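Local coordinates for protein lipase (Penicillium expansum, PDB 3G7N) that hydrolyses triacylglycerols as a secreted alkaline lipase of the alpha/beta hydrolase superfamily, releasing free fatty acids, at residues A[158-163]-A[186-191]; A[180-185]-A[201-206]; A[63-68]-A[131-136]; A[205-210]-A[218-223]. All blocks are in the same frame, centred on the assembly; numbering follows the deposited sequence.

Contact 1: A[158-163]-A[186-191]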
loop_
_atom_site.group_PDB
_atom_site.type_symbol
_atom_site.label_atom_id
_atom_site.label_comp_id
_atom_site.label_asym_id
_atom_site.label_seq_id
_atom_site.Cartn_x
_atom_site.Cartn_y
_atom_site.Cartn_z
ATOM N N ALA A 158 -1.241 -2.210 -2.103
ATOM C CA ALA A 158 -1.266 -2.248 -0.637
ATOM C C ALA A 158 -1.375 -3.699 -0.194
ATOM O O ALA A 158 -2.330 -4.391 -0.580
ATOM C CB ALA A 158 -2.458 -1.457 -0.102
ATOM N N LEU A 159 -0.401 -4.174 0.579
ATOM C CA LEU A 159 -0.390 -5.569 1.008
ATOM C C LEU A 159 -0.838 -5.697 2.457
ATOM O O LEU A 159 -0.375 -4.961 3.344
ATOM C CB LEU A 159 1.005 -6.165 0.848
ATOM C CG LEU A 159 1.587 -6.011 -0.569
ATOM C CD1 LEU A 159 2.990 -6.608 -0.611
ATOM C CD2 LEU A 159 0.705 -6.647 -1.644
ATOM N N ASN A 160 -1.758 -6.622 2.691
ATOM C CA ASN A 160 -2.152 -6.996 4.054
ATOM C C ASN A 160 -2.639 -5.783 4.861
ATOM O O ASN A 160 -2.312 -5.643 6.042
ATOM C CB ASN A 160 -1.014 -7.733 4.808
ATOM C CG ASN A 160 -0.542 -9.002 4.090
ATOM O OD1 ASN A 160 -0.561 -9.072 2.854
ATOM N ND2 ASN A 160 -0.070 -9.987 4.841
ATOM N N ALA A 161 -3.450 -4.935 4.229
ATOM C CA ALA A 161 -3.835 -3.642 4.792
ATOM C C ALA A 161 -5.204 -3.647 5.428
ATOM O O ALA A 161 -6.143 -4.235 4.910
ATOM C CB ALA A 161 -3.777 -2.559 3.736
ATOM N N PHE A 162 -5.330 -2.894 6.516
ATOM C CA PHE A 162 -6.627 -2.563 7.088
ATOM C C PHE A 162 -7.245 -1.367 6.346
ATOM O O PHE A 162 -6.528 -0.578 5.732
ATOM C CB PHE A 162 -6.483 -2.271 8.590
ATOM C CG PHE A 162 -5.419 -1.269 8.925
ATOM C CD1 PHE A 162 -5.728 0.083 9.000
ATOM C CD2 PHE A 162 -4.122 -1.662 9.191
ATOM C CE1 PHE A 162 -4.764 1.012 9.379
ATOM C CE2 PHE A 162 -3.150 -0.731 9.548
ATOM C CZ PHE A 162 -3.492 0.603 9.705
ATOM N N PRO A 163 -8.587 -1.238 6.368
ATOM C CA PRO A 163 -9.237 -0.094 5.732
ATOM C C PRO A 163 -9.075 1.147 6.606
ATOM O O PRO A 163 -8.815 1.018 7.806
ATOM C CB PRO A 163 -10.705 -0.520 5.672
ATOM C CG PRO A 163 -10.870 -1.348 6.965
ATOM C CD PRO A 163 -9.544 -2.105 7.084
ATOM N N VAL A 186 -3.541 -15.562 3.166
ATOM C CA VAL A 186 -4.217 -16.504 4.037
ATOM C C VAL A 186 -3.795 -16.325 5.480
ATOM O O VAL A 186 -2.704 -15.857 5.782
ATOM C CB VAL A 186 -3.966 -17.955 3.615
ATOM C CG1 VAL A 186 -4.652 -18.253 2.286
ATOM C CG2 VAL A 186 -2.484 -18.279 3.609
ATOM N N LEU A 187 -4.730 -16.626 6.388
ATOM C CA LEU A 187 -4.427 -16.668 7.814
ATOM C C LEU A 187 -4.073 -15.308 8.389
ATOM O O LEU A 187 -3.418 -15.221 9.422
ATOM C CB LEU A 187 -3.334 -17.702 8.136
ATOM C CG LEU A 187 -3.752 -19.164 7.969
ATOM C CD1 LEU A 187 -2.523 -20.052 8.045
ATOM C CD2 LEU A 187 -4.776 -19.544 9.040
ATOM N N ASP A 188 -4.522 -14.251 7.716
ATOM C CA ASP A 188 -4.251 -12.893 8.159
ATOM C C ASP A 188 -5.563 -12.147 8.379
ATOM O O ASP A 188 -6.338 -11.925 7.442
ATOM C CB ASP A 188 -3.390 -12.139 7.142
ATOM C CG ASP A 188 -3.095 -10.716 7.577
ATOM O OD1 ASP A 188 -3.333 -10.379 8.762
ATOM O OD2 ASP A 188 -2.513 -9.956 6.757
ATOM N N GLY A 189 -5.779 -11.697 9.604
ATOM C CA GLY A 189 -6.991 -10.956 9.943
ATOM C C GLY A 189 -6.897 -9.447 9.827
ATOM O O GLY A 189 -7.873 -8.761 10.124
ATOM N N VAL A 190 -5.739 -8.884 9.473
ATOM C CA VAL A 190 -5.614 -7.424 9.477
ATOM C C VAL A 190 -6.567 -6.716 8.498
ATOM O O VAL A 190 -7.193 -5.724 8.875
ATOM C CB VAL A 190 -4.147 -7.011 9.293
ATOM C CG1 VAL A 190 -4.049 -5.485 9.090
ATOM C CG2 VAL A 190 -3.351 -7.407 10.545
ATOM N N PRO A 191 -6.831 -7.304 7.319
ATOM C CA PRO A 191 -7.800 -6.646 6.432
ATOM C C PRO A 191 -9.220 -6.670 6.947
ATOM O O PRO A 191 -10.077 -5.968 6.389
ATOM C CB PRO A 191 -7.689 -7.448 5.132
ATOM C CG PRO A 191 -6.272 -7.947 5.144
ATOM C CD PRO A 191 -6.019 -8.309 6.599
#
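D188 and N160 meet at an angle, with their carboxylate and amide planes 46° apart, where the loop after strand 179-185 passes the end of strand 154-159. D188 OD2 lies alongside the asparagine side chain, 3.3 Å from N160 CB. N160 is fixed by partners beyond the two segments: its ND2 bonds A243 O and its OD1 bonds S244 OG. D188 heads across the contact from CB, and with CG anti to the backbone N (chi1 180°) its carboxylate continues to N160. V190 N, two residues on, donates to D188 OD1 at 2.9 Å. This bond is nearly straight (173°) but reaches the oxygen from above the carboxylate plane, and it closes an Asx turn.

V190 sends one branch across. Its CG1, also anti to the backbone N, reaches 3.5 Å from N160 O. It also meets the F162 ring edge-on, near the ring plane, with V190 CG1 3.8 Å from F162 CD2. The phenyl end leads away from the loop toward L133 and A136 of helix 133-148. P191 lies against the backbone of 158-163, and a CA-H...O contact joins P191 CA to A161 O at 3.3 Å. N160 O and F162 N are buried without a polar partner in the model.

The two carboxylate oxygens of D188 thus have separate tasks: OD1 is tied to its own turn, while OD2 is hydrogen-bonded to H241 ND1. This division would be expected to limit rotation, consistent with its role in the charge relay system.

Contact 2: A[180-185]-A[201-206]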
loop_
_atom_site.group_PDB
_atom_site.type_symbol
_atom_site.label_atom_id
_atom_site.label_comp_id
_atom_site.label_asym_id
_atom_site.label_seq_id
_atom_site.Cartn_x
_atom_site.Cartn_y
_atom_site.Cartn_z
ATOM N N PHE A 180 -5.697 0.731 -7.907
ATOM C CA PHE A 180 -5.358 0.380 -6.522
ATOM C C PHE A 180 -5.671 -1.084 -6.254
ATOM O O PHE A 180 -6.840 -1.514 -6.378
ATOM C CB PHE A 180 -6.097 1.287 -5.539
ATOM C CG PHE A 180 -5.810 0.966 -4.093
ATOM C CD1 PHE A 180 -4.528 1.092 -3.594
ATOM C CD2 PHE A 180 -6.823 0.575 -3.230
ATOM C CE1 PHE A 180 -4.231 0.690 -2.288
ATOM C CE2 PHE A 180 -6.546 0.284 -1.892
ATOM C CZ PHE A 180 -5.244 0.321 -1.428
ATOM N N ASN A 181 -4.636 -1.847 -5.908
ATOM C CA ASN A 181 -4.782 -3.263 -5.609
ATOM C C ASN A 181 -4.550 -3.497 -4.120
ATOM O O ASN A 181 -3.626 -2.932 -3.533
ATOM C CB ASN A 181 -3.755 -4.080 -6.394
ATOM C CG ASN A 181 -3.926 -3.944 -7.870
ATOM O OD1 ASN A 181 -5.064 -3.929 -8.361
ATOM N ND2 ASN A 181 -2.830 -3.622 -8.556
ATOM N N ARG A 182 -5.367 -4.367 -3.521
ATOM C CA ARG A 182 -5.150 -4.837 -2.136
ATOM C C ARG A 182 -4.753 -6.291 -2.178
ATOM O O ARG A 182 -5.602 -7.151 -2.439
ATOM C CB ARG A 182 -6.428 -4.654 -1.313
ATOM C CG ARG A 182 -6.782 -3.212 -1.135
ATOM C CD ARG A 182 -7.904 -3.025 -0.122
ATOM N NE ARG A 182 -9.164 -3.575 -0.615
ATOM C CZ ARG A 182 -9.804 -4.622 -0.083
ATOM N NH1 ARG A 182 -9.240 -5.394 0.856
ATOM N NH2 ARG A 182 -11.011 -4.934 -0.540
ATOM N N GLY A 183 -3.475 -6.581 -1.978
ATOM C CA GLY A 183 -2.997 -7.959 -2.064
ATOM C C GLY A 183 -2.894 -8.566 -0.680
ATOM O O GLY A 183 -2.090 -8.101 0.139
ATOM N N ASN A 184 -3.706 -9.601 -0.418
ATOM C CA ASN A 184 -3.843 -10.168 0.930
ATOM C C ASN A 184 -3.449 -11.633 1.013
ATOM O O ASN A 184 -3.279 -12.321 -0.012
ATOM C CB ASN A 184 -5.267 -9.935 1.434
ATOM C CG ASN A 184 -5.516 -8.487 1.710
ATOM O OD1 ASN A 184 -4.573 -7.744 2.010
ATOM N ND2 ASN A 184 -6.763 -8.050 1.602
ATOM N N ASN A 185 -3.234 -12.082 2.243
ATOM C CA ASN A 185 -2.693 -13.407 2.493
ATOM C C ASN A 185 -3.625 -14.249 3.365
ATOM O O ASN A 185 -4.316 -13.736 4.262
ATOM C CB ASN A 185 -1.327 -13.277 3.160
ATOM C CG ASN A 185 -0.521 -14.561 3.091
ATOM O OD1 ASN A 185 -0.342 -15.110 2.006
ATOM N ND2 ASN A 185 0.049 -14.986 4.218
ATOM N N PHE A 201 -15.492 0.968 8.789
ATOM C CA PHE A 201 -14.537 1.468 7.783
ATOM C C PHE A 201 -14.630 0.651 6.494
ATOM O O PHE A 201 -14.931 -0.539 6.518
ATOM C CB PHE A 201 -13.098 1.399 8.312
ATOM C CG PHE A 201 -12.777 2.370 9.417
ATOM C CD1 PHE A 201 -13.755 3.177 10.005
ATOM C CD2 PHE A 201 -11.478 2.454 9.899
ATOM C CE1 PHE A 201 -13.420 4.050 11.054
ATOM C CE2 PHE A 201 -11.137 3.335 10.896
ATOM C CZ PHE A 201 -12.124 4.048 11.560
ATOM N N LYS A 202 -14.223 1.279 5.385
ATOM C CA LYS A 202 -14.465 0.751 4.049
ATOM C C LYS A 202 -13.182 0.699 3.241
ATOM O O LYS A 202 -12.421 1.684 3.197
ATOM C CB LYS A 202 -15.515 1.597 3.317
ATOM C CG LYS A 202 -16.858 1.704 4.064
ATOM C CD LYS A 202 -17.529 0.345 4.192
ATOM C CE LYS A 202 -18.921 0.456 4.818
ATOM N NZ LYS A 202 -19.530 -0.900 4.992
ATOM N N HIS A 203 -13.003 -0.438 2.582
ATOM C CA HIS A 203 -11.941 -0.640 1.601
ATOM C C HIS A 203 -12.334 -0.062 0.246
ATOM O O HIS A 203 -13.532 0.056 -0.073
ATOM C CB HIS A 203 -11.667 -2.130 1.411
ATOM C CG HIS A 203 -10.915 -2.760 2.536
ATOM N ND1 HIS A 203 -9.597 -2.454 2.811
ATOM C CD2 HIS A 203 -11.255 -3.776 3.361
ATOM C CE1 HIS A 203 -9.161 -3.260 3.764
ATOM N NE2 HIS A 203 -10.142 -4.080 4.104
ATOM N N TYR A 204 -11.328 0.166 -0.596
ATOM C CA TYR A 204 -11.556 0.305 -2.040
ATOM C C TYR A 204 -10.495 -0.490 -2.787
ATOM O O TYR A 204 -9.579 -1.052 -2.183
ATOM C CB TYR A 204 -11.565 1.788 -2.459
ATOM C CG TYR A 204 -10.198 2.472 -2.492
ATOM C CD1 TYR A 204 -9.600 2.787 -3.713
ATOM C CD2 TYR A 204 -9.588 2.933 -1.333
ATOM C CE1 TYR A 204 -8.369 3.427 -3.760
ATOM C CE2 TYR A 204 -8.374 3.604 -1.374
ATOM C CZ TYR A 204 -7.795 3.877 -2.595
ATOM O OH TYR A 204 -6.583 4.515 -2.687
ATOM N N GLY A 205 -10.629 -0.563 -4.102
ATOM C CA GLY A 205 -9.627 -1.183 -4.951
ATOM C C GLY A 205 -10.061 -2.553 -5.420
ATOM O O GLY A 205 -11.252 -2.907 -5.355
ATOM N N THR A 206 -9.115 -3.315 -5.929
ATOM C CA THR A 206 -9.346 -4.705 -6.311
ATOM C C THR A 206 -8.536 -5.593 -5.372
ATOM O O THR A 206 -7.329 -5.414 -5.240
ATOM C CB THR A 206 -8.881 -4.968 -7.757
ATOM O OG1 THR A 206 -9.609 -4.110 -8.646
ATOM C CG2 THR A 206 -9.107 -6.413 -8.153
HETATM O O HOH W 1 -8.566 -1.541 -8.697
#
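A parallel strand pairing, bridged at N181 and T206, joins strand 179-185 to the start of strand 206-210. T206 N donates to F180 O at 2.9 Å, and R182 N returns a bond to T206 O at 2.8 Å. A water that donates to F180 O is also hydrogen-bonded to T206 OG1.

F180 and Y204 form an offset stack, with ring centroids 4.3 Å apart and planes inclined by 28°. F180 CD2 does the touching, sitting over one face of the tyrosine ring toward its rim, 3.3 Å from Y204 CE1. In the alpha/beta hydrolase fold helices pack against the central sheet, and here Y204 OH reaches helix 133-148 by bonding S139 O. G205 carries the chain from the tyrosine into the bridge at a positive phi, with backbone angles that would jam a CB against the preceding carbonyl and so call for glycine; its CA approaches F180 O.

R182 reaches back along the incoming 201-206 segment. A bend at chi3 (-67°) lays its guanidinium flat on the H203 imidazole, the planes 7° apart and R182 CZ 3.4 Å from H203 CG. At the guanidinium edge, near its plane, R182 NE makes a weak bond to Y204 O at 3.0 Å. The stacked groups are each held from outside: R182 NH2 by Q223 OE1, and H203 NE2 by P191 O.

Contact 3: A[63-68]-A[131-136]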
loop_
_atom_site.group_PDB
_atom_site.type_symbol
_atom_site.label_atom_id
_atom_site.label_comp_id
_atom_site.label_asym_id
_atom_site.label_seq_id
_atom_site.Cartn_x
_atom_site.Cartn_y
_atom_site.Cartn_z
ATOM N N ARG A 63 7.223 1.640 4.526
ATOM C CA ARG A 63 7.424 0.585 5.527
ATOM C C ARG A 63 6.208 0.485 6.422
ATOM O O ARG A 63 5.667 1.514 6.851
ATOM C CB ARG A 63 8.684 0.847 6.344
ATOM C CG ARG A 63 9.124 -0.368 7.158
ATOM C CD ARG A 63 10.191 0.011 8.148
ATOM N NE ARG A 63 9.610 0.766 9.247
ATOM C CZ ARG A 63 10.310 1.486 10.109
ATOM N NH1 ARG A 63 11.620 1.289 10.224
ATOM N NH2 ARG A 63 9.677 2.232 10.996
ATOM N N GLY A 64 5.912 -0.733 6.886
ATOM C CA GLY A 64 5.030 -0.931 8.042
ATOM C C GLY A 64 5.692 -0.572 9.378
ATOM O O GLY A 64 6.768 0.039 9.429
ATOM N N SER A 65 4.971 -0.820 10.474
ATOM C CA SER A 65 5.498 -0.548 11.820
ATOM C C SER A 65 6.665 -1.488 12.106
ATOM O O SER A 65 6.682 -2.613 11.637
ATOM C CB SER A 65 4.412 -0.735 12.871
ATOM O OG SER A 65 3.143 -0.318 12.398
ATOM N N THR A 66 7.580 -1.067 12.974
ATOM C CA THR A 66 8.678 -1.960 13.349
ATOM C C THR A 66 8.242 -2.996 14.384
ATOM O O THR A 66 8.944 -3.984 14.609
ATOM C CB THR A 66 9.916 -1.208 13.861
ATOM O OG1 THR A 66 9.573 -0.436 15.020
ATOM C CG2 THR A 66 10.483 -0.295 12.780
ATOM N N THR A 67 7.050 -2.805 14.941
ATOM C CA THR A 67 6.389 -3.849 15.724
ATOM C C THR A 67 4.910 -4.014 15.364
ATOM O O THR A 67 4.207 -3.034 15.100
ATOM C CB THR A 67 6.518 -3.573 17.236
ATOM O OG1 THR A 67 6.027 -4.702 17.973
ATOM C CG2 THR A 67 5.726 -2.327 17.618
ATOM N N ILE A 68 4.424 -5.256 15.417
ATOM C CA ILE A 68 3.023 -5.542 15.095
ATOM C C ILE A 68 2.229 -6.078 16.287
ATOM O O ILE A 68 1.234 -6.783 16.107
ATOM C CB ILE A 68 2.890 -6.517 13.904
ATOM C CG1 ILE A 68 3.542 -7.873 14.222
ATOM C CG2 ILE A 68 3.483 -5.907 12.639
ATOM C CD1 ILE A 68 3.538 -8.851 13.051
ATOM N N HIS A 131 3.452 -2.799 2.942
ATOM C CA HIS A 131 2.816 -3.899 3.679
ATOM C C HIS A 131 2.342 -3.433 5.073
ATOM O O HIS A 131 3.012 -2.667 5.753
ATOM C CB HIS A 131 3.820 -5.042 3.815
ATOM C CG HIS A 131 3.390 -6.126 4.766
ATOM N ND1 HIS A 131 3.788 -6.142 6.084
ATOM C CD2 HIS A 131 2.722 -7.281 4.553
ATOM C CE1 HIS A 131 3.321 -7.238 6.661
ATOM N NE2 HIS A 131 2.678 -7.944 5.757
ATOM N N SER A 132 1.176 -3.950 5.484
ATOM C CA SER A 132 0.620 -3.715 6.823
ATOM C C SER A 132 0.300 -2.215 6.986
ATOM O O SER A 132 -0.451 -1.679 6.164
ATOM C CB SER A 132 1.537 -4.299 7.899
ATOM O OG SER A 132 0.883 -4.231 9.167
ATOM N N LEU A 133 0.832 -1.538 7.996
ATOM C CA LEU A 133 0.672 -0.087 8.059
ATOM C C LEU A 133 1.206 0.567 6.786
ATOM O O LEU A 133 0.674 1.580 6.340
ATOM C CB LEU A 133 1.380 0.494 9.290
ATOM C CG LEU A 133 1.390 2.038 9.398
ATOM C CD1 LEU A 133 -0.008 2.643 9.514
ATOM C CD2 LEU A 133 2.284 2.531 10.552
ATOM N N GLY A 134 2.287 0.010 6.226
ATOM C CA GLY A 134 2.784 0.469 4.932
ATOM C C GLY A 134 1.764 0.335 3.811
ATOM O O GLY A 134 1.764 1.133 2.863
ATOM N N GLY A 135 0.924 -0.685 3.882
ATOM C CA GLY A 135 -0.198 -0.837 2.949
ATOM C C GLY A 135 -1.322 0.153 3.183
ATOM O O GLY A 135 -1.838 0.756 2.243
ATOM N N ALA A 136 -1.615 0.424 4.453
ATOM C CA ALA A 136 -2.593 1.465 4.777
ATOM C C ALA A 136 -2.069 2.810 4.271
ATOM O O ALA A 136 -2.831 3.621 3.705
ATOM C CB ALA A 136 -2.870 1.500 6.287
HETATM O O HOH W 2 2.530 -2.364 10.395
#
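One water oxygen is gripped by two backbone N-H groups, S65 N at 2.9 Å and L133 N at 3.1 Å, and so bridges the loop 63-68 to the start of helix 133-148. S132 OG, at 2.8 Å, and S65 OG are also close to this water. S132 is the nucleophile; it stands on the GxSxG elbow between strand 125-131 and the helix, where its positive phi of 64° marks the sharp turn. Its OG is hydrogen-bonded to H241 NE2.

Around the water the backbones come together through glycines. G64 CA lies 3.4 Å from G134 N and 3.5 Å from H131 O, an approach possible because neither glycine places a side chain between the chains. Beside them S65 OG rests against the leucine, 3.5 Å from L133 CD2; with L133 CG anti to the backbone N (chi1 175°), the side chain passes alongside the serine.

The loop is braced from within by R63 NE, which donates to G64 O at 2.9 Å, while R63 NH2 makes a salt bridge with D44.

Two converging N-H donors, one from the residue directly after the nucleophile and at the N-terminal end of a helix whose dipole would favour negative charge, are what an oxyanion hole requires. As in related fungal lipases, S65 N and L133 N probably stabilise the tetrahedral intermediate, and the water probably sits where the oxyanion would lie.

Contact 4: A[205-210]-A[218-223]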
loop_
_atom_site.group_PDB
_atom_site.type_symbol
_atom_site.label_atom_id
_atom_site.label_comp_id
_atom_site.label_asym_id
_atom_site.label_seq_id
_atom_site.Cartn_x
_atom_site.Cartn_y
_atom_site.Cartn_z
ATOM N N GLY A 205 -10.629 -0.563 -4.102
ATOM C CA GLY A 205 -9.627 -1.183 -4.951
ATOM C C GLY A 205 -10.061 -2.553 -5.420
ATOM O O GLY A 205 -11.252 -2.907 -5.355
ATOM N N THR A 206 -9.115 -3.315 -5.929
ATOM C CA THR A 206 -9.346 -4.705 -6.311
ATOM C C THR A 206 -8.536 -5.593 -5.372
ATOM O O THR A 206 -7.329 -5.414 -5.240
ATOM C CB THR A 206 -8.881 -4.968 -7.757
ATOM O OG1 THR A 206 -9.609 -4.110 -8.646
ATOM C CG2 THR A 206 -9.107 -6.413 -8.153
ATOM N N GLU A 207 -9.214 -6.502 -4.682
ATOM C CA GLU A 207 -8.525 -7.396 -3.774
ATOM C C GLU A 207 -8.029 -8.615 -4.510
ATOM O O GLU A 207 -8.751 -9.178 -5.338
ATOM C CB GLU A 207 -9.430 -7.818 -2.603
ATOM C CG GLU A 207 -8.656 -8.600 -1.520
ATOM C CD GLU A 207 -9.485 -9.088 -0.335
ATOM O OE1 GLU A 207 -10.713 -8.872 -0.299
ATOM O OE2 GLU A 207 -8.879 -9.716 0.551
ATOM N N TYR A 208 -6.801 -9.021 -4.220
ATOM C CA TYR A 208 -6.247 -10.291 -4.668
ATOM C C TYR A 208 -5.840 -11.066 -3.426
ATOM O O TYR A 208 -5.607 -10.473 -2.369
ATOM C CB TYR A 208 -4.997 -10.078 -5.530
ATOM C CG TYR A 208 -5.260 -9.384 -6.855
ATOM C CD1 TYR A 208 -5.549 -10.124 -8.002
ATOM C CD2 TYR A 208 -5.338 -7.995 -6.933
ATOM C CE1 TYR A 208 -5.898 -9.496 -9.199
ATOM C CE2 TYR A 208 -5.611 -7.348 -8.140
ATOM C CZ TYR A 208 -5.962 -8.113 -9.249
ATOM O OH TYR A 208 -6.290 -7.484 -10.436
ATOM N N TYR A 209 -5.756 -12.389 -3.537
ATOM C CA TYR A 209 -5.595 -13.223 -2.361
ATOM C C TYR A 209 -4.816 -14.467 -2.757
ATOM O O TYR A 209 -4.988 -14.978 -3.869
ATOM C CB TYR A 209 -6.981 -13.587 -1.819
ATOM C CG TYR A 209 -6.992 -14.148 -0.418
ATOM C CD1 TYR A 209 -6.900 -13.317 0.693
ATOM C CD2 TYR A 209 -7.271 -15.483 -0.205
ATOM C CE1 TYR A 209 -6.974 -13.810 1.965
ATOM C CE2 TYR A 209 -7.474 -15.975 1.093
ATOM C CZ TYR A 209 -7.306 -15.113 2.169
ATOM O OH TYR A 209 -7.493 -15.575 3.458
ATOM N N SER A 210 -3.927 -14.939 -1.900
ATOM C CA SER A 210 -3.211 -16.173 -2.203
ATOM C C SER A 210 -2.826 -16.873 -0.926
ATOM O O SER A 210 -2.883 -16.281 0.164
ATOM C CB SER A 210 -1.965 -15.920 -3.079
ATOM O OG SER A 210 -0.813 -15.653 -2.289
ATOM N N VAL A 218 -5.959 -15.576 -6.508
ATOM C CA VAL A 218 -7.255 -15.250 -7.031
ATOM C C VAL A 218 -7.487 -13.746 -7.085
ATOM O O VAL A 218 -6.896 -12.983 -6.303
ATOM C CB VAL A 218 -8.392 -15.934 -6.233
ATOM C CG1 VAL A 218 -8.243 -17.454 -6.302
ATOM C CG2 VAL A 218 -8.390 -15.475 -4.770
ATOM N N LYS A 219 -8.356 -13.326 -7.999
ATOM C CA LYS A 219 -8.913 -11.990 -8.009
ATOM C C LYS A 219 -10.276 -12.016 -7.370
ATOM O O LYS A 219 -11.140 -12.808 -7.745
ATOM C CB LYS A 219 -9.034 -11.492 -9.450
ATOM C CG LYS A 219 -9.597 -10.093 -9.586
ATOM C CD LYS A 219 -9.742 -9.704 -11.064
ATOM C CE LYS A 219 -9.931 -8.205 -11.228
ATOM N NZ LYS A 219 -9.871 -7.788 -12.663
ATOM N N CYS A 220 -10.455 -11.184 -6.358
ATOM C CA CYS A 220 -11.645 -11.226 -5.526
ATOM C C CYS A 220 -12.741 -10.350 -6.105
ATOM O O CYS A 220 -12.471 -9.400 -6.834
ATOM C CB CYS A 220 -11.283 -10.752 -4.116
ATOM S SG CYS A 220 -9.860 -11.610 -3.405
ATOM N N GLU A 221 -13.986 -10.681 -5.785
ATOM C CA GLU A 221 -15.130 -9.916 -6.247
ATOM C C GLU A 221 -15.573 -8.918 -5.192
ATOM O O GLU A 221 -15.917 -9.299 -4.071
ATOM C CB GLU A 221 -16.294 -10.862 -6.578
ATOM C CG GLU A 221 -15.921 -12.021 -7.487
ATOM C CD GLU A 221 -16.971 -13.126 -7.483
ATOM O OE1 GLU A 221 -18.161 -12.808 -7.250
ATOM O OE2 GLU A 221 -16.614 -14.299 -7.746
ATOM N N GLY A 222 -15.532 -7.637 -5.535
ATOM C CA GLY A 222 -15.942 -6.600 -4.606
ATOM C C GLY A 222 -14.919 -6.441 -3.483
ATOM O O GLY A 222 -13.765 -6.878 -3.601
ATOM N N GLN A 223 -15.329 -5.791 -2.407
ATOM C CA GLN A 223 -14.386 -5.449 -1.336
ATOM C C GLN A 223 -14.237 -6.546 -0.279
ATOM O O GLN A 223 -13.272 -6.533 0.486
ATOM C CB GLN A 223 -14.762 -4.121 -0.676
ATOM C CG GLN A 223 -14.787 -2.946 -1.648
ATOM C CD GLN A 223 -13.490 -2.837 -2.431
ATOM O OE1 GLN A 223 -12.396 -2.915 -1.860
ATOM N NE2 GLN A 223 -13.598 -2.548 -3.719
HETATM O O HOH W 3 -12.946 -8.919 -1.847
HETATM O O HOH W 4 -11.862 -6.966 -5.639
#
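Segments 205-210 and 218-223 run antiparallel as two arms of a beta hairpin, their touching parts 140° apart end to end. Y209 and V218 make the hydrogen-bonded pair, with V218 N to Y209 O at 2.9 Å and Y209 N to V218 O at 3.1 Å. Y208 and K219 form the adjoining non-hydrogen-bonded pair. Past it, C220 N donates to E207 O at 2.8 Å, but the return link is made by a water that accepts from E207 N and donates to C220 O.

Alongside Y208 the extended lysine (CG anti to the backbone N, chi1 -180°) runs its methylenes in the same direction, with K219 CB 3.7 Å from Y208 CE1. C220 points toward 205-210; its SG packs 3.8 Å from both E207 CG and Y209 CB, and is joined to C228 in a disulfide. At the far end Q223 folds back, bent at chi2 (-53°), and its NE2 donates to G205 O at 2.9 Å.

E207 OE2 is bonded to S229 OG and N184 ND2, and its OE1 takes a water that also donates to G222 O. Backbone bonds and waters hold the segments together, while the disulfide and the E207 OE2 bonds tie them to the chain around them.

How the contacts relate
Contact 3 closes first along the chain, contacts 1 and 2 then interleave, and contact 4 begins on G205 and T206, where contact 2 ends. Contacts 1, 2 and 4 follow one edge-ward run of the mixed central sheet, through strands 154-159, 179-185, 206-210 and 218-219. Centre to centre, contacts 2 and 4 lie about 7 Å apart, 1 and 2 about 9 Å; contact 3 lies about 10 Å from contact 1, joined by the backbone bond L159 O to S132 N, but about 20 Å from contact 4. Contacts 3 and 1 thus place the nucleophile after strand 125-131 and the acid after strand 179-185, on either side of strand 154-159, with H241 hydrogen-bonded to both.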